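Long-range contact in Fe-regulated protein B (Neisseria meningitidis, PDB 4AIP), which probably carries iron across the outer membrane of Neisseria meningitidis as a TonB-dependent transporter: residues 321-329 / 364-372. Sequence-based numbering, arbitrary orientation.
Sequences GFVEKLDAN and ANFNFDSRL
Lys-325 and Asp-369 open a ladder of backbone hydrogen bonds between antiparallel strands that runs on through Asp-327 with Asn-367 to Asn-329 with Asn-365. Asp-369 N gives a bond of 2.8 Å to Lys-325 O, and Asp-327 N reaches Asn-367 O at 2.8 Å; the return bond from Asn-367 N is weak. At the Glu-324 end of the ladder the pairing is irregular: Asp-369 O takes Glu-324 N at 3.0 Å and, more weakly, Lys-325 N, a classic beta bulge.

Leu-326, Ala-328, Phe-366 and Phe-368 share one face. CD1 of Leu-326 sits over the Phe-368 ring, offset toward its rim and 3.9 Å from its centroid, in a CH-pi contact; from before the strand, Val-323 CG2 comes up to the ring's edge. Phe-368 CG lies anti to its carbonyl carbon (chi1 -51°), which lays the ring alongside Leu-326. At the next non-hydrogen-bonded pair, Ala-328 CB lies over one face of the Phe-366 ring, toward its rim, in a second CH-pi contact. Tyr-380 of the next strand meets the Phe-368 ring nearly parallel.

Lys-325, Asp-327, Asn-329, Asn-365, Asn-367 and Asp-369 point to the other face. Lys-325 runs beside Asp-369, its CD 3.6 Å from OD2, but the carboxylate's salt bridge goes to Lys-379 through OD1. Asn-365 OD1 is bonded to Asn-383.

Beyond the bulge, Glu-324 OE1 lies over the guanidinium face of Arg-371, 3.3 Å from NE, so this salt bridge rests on charge and no N-H points at the oxygen.

Apolar residues on one face and polar ones on the other, with strands 302-318 and 376-390 flanking the pair, are characteristic of neighbouring strands in the transmembrane beta-barrel of a TonB-dependent receptor.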
loop_
_atom_site.group_PDB
_atom_site.type_symbol
_atom_site.label_atom_id
_atom_site.label_comp_id
_atom_site.label_asym_id
_atom_site.label_seq_id
_atom_site.Cartn_x
_atom_site.Cartn_y
_atom_site.Cartn_z
ATOM N N GLY B 321 -41.003 5.380 26.245
ATOM C CA GLY B 321 -41.991 5.324 27.309
ATOM C C GLY B 321 -41.376 5.555 28.676
ATOM O O GLY B 321 -41.823 6.429 29.418
ATOM N N PHE B 322 -40.360 4.760 29.011
ATOM C CA PHE B 322 -39.678 4.952 30.272
ATOM C C PHE B 322 -38.736 6.146 30.217
ATOM O O PHE B 322 -38.301 6.644 31.255
ATOM C CB PHE B 322 -39.037 3.671 30.874
ATOM C CG PHE B 322 -38.065 2.933 29.979
ATOM C CD1 PHE B 322 -36.743 3.369 29.823
ATOM C CD2 PHE B 322 -38.451 1.719 29.376
ATOM C CE1 PHE B 322 -35.831 2.635 29.034
ATOM C CE2 PHE B 322 -37.560 0.970 28.588
ATOM C CZ PHE B 322 -36.247 1.415 28.410
ATOM N N VAL B 323 -38.453 6.630 29.011
ATOM C CA VAL B 323 -37.562 7.772 28.837
ATOM C C VAL B 323 -37.883 8.332 27.478
ATOM O O VAL B 323 -38.349 7.588 26.616
ATOM C CB VAL B 323 -36.098 7.339 29.037
ATOM C CG1 VAL B 323 -35.389 6.926 27.714
ATOM C CG2 VAL B 323 -35.366 8.381 29.808
ATOM N N GLU B 324 -37.698 9.629 27.280
ATOM C CA GLU B 324 -38.063 10.206 25.980
ATOM C C GLU B 324 -36.926 10.207 24.928
ATOM O O GLU B 324 -37.196 10.319 23.732
ATOM C CB GLU B 324 -38.794 11.567 26.110
ATOM C CG GLU B 324 -37.924 12.741 26.449
ATOM C CD GLU B 324 -38.414 14.019 25.800
ATOM O OE1 GLU B 324 -39.645 14.248 25.777
ATOM O OE2 GLU B 324 -37.561 14.790 25.317
ATOM N N LYS B 325 -35.679 10.105 25.389
ATOM C CA LYS B 325 -34.542 9.862 24.530
ATOM C C LYS B 325 -33.393 9.271 25.316
ATOM O O LYS B 325 -33.127 9.643 26.439
ATOM C CB LYS B 325 -34.088 11.128 23.810
ATOM C CG LYS B 325 -32.634 11.097 23.442
ATOM C CD LYS B 325 -32.136 12.423 23.005
ATOM C CE LYS B 325 -32.447 12.596 21.556
ATOM N NZ LYS B 325 -31.356 13.384 20.969
ATOM N N LEU B 326 -32.703 8.355 24.676
ATOM C CA LEU B 326 -31.536 7.726 25.204
ATOM C C LEU B 326 -30.458 7.745 24.129
ATOM O O LEU B 326 -30.735 7.471 22.968
ATOM C CB LEU B 326 -31.892 6.301 25.592
ATOM C CG LEU B 326 -30.796 5.276 25.817
ATOM C CD1 LEU B 326 -29.898 5.743 26.859
ATOM C CD2 LEU B 326 -31.390 3.979 26.269
ATOM N N ASP B 327 -29.238 8.078 24.535
ATOM C CA ASP B 327 -28.062 7.994 23.680
ATOM C C ASP B 327 -27.021 7.225 24.374
ATOM O O ASP B 327 -26.718 7.511 25.563
ATOM C CB ASP B 327 -27.476 9.363 23.471
ATOM C CG ASP B 327 -28.147 10.049 22.388
ATOM O OD1 ASP B 327 -29.406 10.044 22.370
ATOM O OD2 ASP B 327 -27.430 10.589 21.517
ATOM N N ALA B 328 -26.416 6.312 23.629
ATOM C CA ALA B 328 -25.347 5.567 24.205
ATOM C C ALA B 328 -24.329 5.312 23.109
ATOM O O ALA B 328 -24.655 5.436 21.921
ATOM C CB ALA B 328 -25.874 4.283 24.828
ATOM N N ASN B 329 -23.139 4.905 23.524
ATOM C CA ASN B 329 -21.918 4.975 22.738
ATOM C C ASN B 329 -21.044 3.970 23.554
ATOM O O ASN B 329 -21.055 4.003 24.786
ATOM C CB ASN B 329 -21.390 6.435 22.890
ATOM C CG ASN B 329 -20.054 6.648 22.325
ATOM O OD1 ASN B 329 -19.716 6.073 21.340
ATOM N ND2 ASN B 329 -19.311 7.539 22.875
ATOM N N ALA B 364 -17.407 4.192 27.401
ATOM C CA ALA B 364 -18.833 4.122 27.108
ATOM C C ALA B 364 -19.533 5.284 27.750
ATOM O O ALA B 364 -19.146 5.744 28.846
ATOM C CB ALA B 364 -19.427 2.807 27.697
ATOM N N ASN B 365 -20.603 5.721 27.128
ATOM C CA ASN B 365 -21.400 6.788 27.707
ATOM C C ASN B 365 -22.856 6.459 27.618
ATOM O O ASN B 365 -23.299 5.969 26.608
ATOM C CB ASN B 365 -21.176 8.051 26.907
ATOM C CG ASN B 365 -19.755 8.475 26.940
ATOM O OD1 ASN B 365 -19.265 8.906 27.981
ATOM N ND2 ASN B 365 -19.063 8.329 25.820
ATOM N N PHE B 366 -23.619 6.726 28.668
ATOM C CA PHE B 366 -25.048 6.609 28.554
ATOM C C PHE B 366 -25.733 7.875 28.964
ATOM O O PHE B 366 -25.430 8.459 29.994
ATOM C CB PHE B 366 -25.524 5.542 29.532
ATOM C CG PHE B 366 -25.316 4.171 29.040
ATOM C CD1 PHE B 366 -24.068 3.550 29.121
ATOM C CD2 PHE B 366 -26.388 3.490 28.485
ATOM C CE1 PHE B 366 -23.903 2.210 28.643
ATOM C CE2 PHE B 366 -26.246 2.185 27.985
ATOM C CZ PHE B 366 -25.002 1.532 28.068
ATOM N N ASN B 367 -26.781 8.210 28.257
ATOM C CA ASN B 367 -27.367 9.494 28.448
ATOM C C ASN B 367 -28.843 9.398 28.247
ATOM O O ASN B 367 -29.256 8.940 27.192
ATOM C CB ASN B 367 -26.831 10.342 27.326
ATOM C CG ASN B 367 -26.850 11.712 27.671
ATOM O OD1 ASN B 367 -25.954 12.138 28.391
ATOM N ND2 ASN B 367 -27.904 12.450 27.271
ATOM N N PHE B 368 -29.629 9.850 29.222
ATOM C CA PHE B 368 -31.064 9.710 29.191
ATOM C C PHE B 368 -31.647 11.043 29.377
ATOM O O PHE B 368 -31.212 11.798 30.216
ATOM C CB PHE B 368 -31.593 8.831 30.368
ATOM C CG PHE B 368 -30.900 7.473 30.531
ATOM C CD1 PHE B 368 -29.613 7.395 31.067
ATOM C CD2 PHE B 368 -31.546 6.282 30.169
ATOM C CE1 PHE B 368 -28.985 6.187 31.246
ATOM C CE2 PHE B 368 -30.886 5.047 30.322
ATOM C CZ PHE B 368 -29.618 5.006 30.881
ATOM N N ASP B 369 -32.702 11.305 28.644
ATOM C CA ASP B 369 -33.492 12.506 28.829
ATOM C C ASP B 369 -34.906 12.084 29.267
ATOM O O ASP B 369 -35.584 11.337 28.598
ATOM C CB ASP B 369 -33.585 13.326 27.513
ATOM C CG ASP B 369 -32.224 13.936 27.058
ATOM O OD1 ASP B 369 -31.205 13.841 27.788
ATOM O OD2 ASP B 369 -32.169 14.507 25.939
ATOM N N SER B 370 -35.345 12.603 30.398
ATOM C CA SER B 370 -36.669 12.343 30.905
ATOM C C SER B 370 -37.391 13.616 31.087
ATOM O O SER B 370 -36.920 14.560 31.750
ATOM C CB SER B 370 -36.626 11.704 32.282
ATOM O OG SER B 370 -37.259 10.463 32.232
ATOM N N ARG B 371 -38.592 13.617 30.579
ATOM C CA ARG B 371 -39.430 14.760 30.665
ATOM C C ARG B 371 -40.309 14.788 31.915
ATOM O O ARG B 371 -41.302 14.084 31.959
ATOM C CB ARG B 371 -40.340 14.660 29.498
ATOM C CG ARG B 371 -41.375 15.687 29.540
ATOM C CD ARG B 371 -41.388 16.134 28.182
ATOM N NE ARG B 371 -40.110 16.772 27.868
ATOM C CZ ARG B 371 -40.065 17.859 27.111
ATOM N NH1 ARG B 371 -41.247 18.322 26.682
ATOM N NH2 ARG B 371 -38.908 18.488 26.794
ATOM N N LEU B 372 -39.988 15.634 32.890
ATOM C CA LEU B 372 -40.797 15.716 34.106
ATOM C C LEU B 372 -42.105 16.525 34.011
ATOM O O LEU B 372 -42.901 16.477 34.936
ATOM C CB LEU B 372 -39.944 16.202 35.265
ATOM C CG LEU B 372 -39.105 15.101 35.880
ATOM C CD1 LEU B 372 -38.217 14.420 34.886
ATOM C CD2 LEU B 372 -38.280 15.730 36.969
#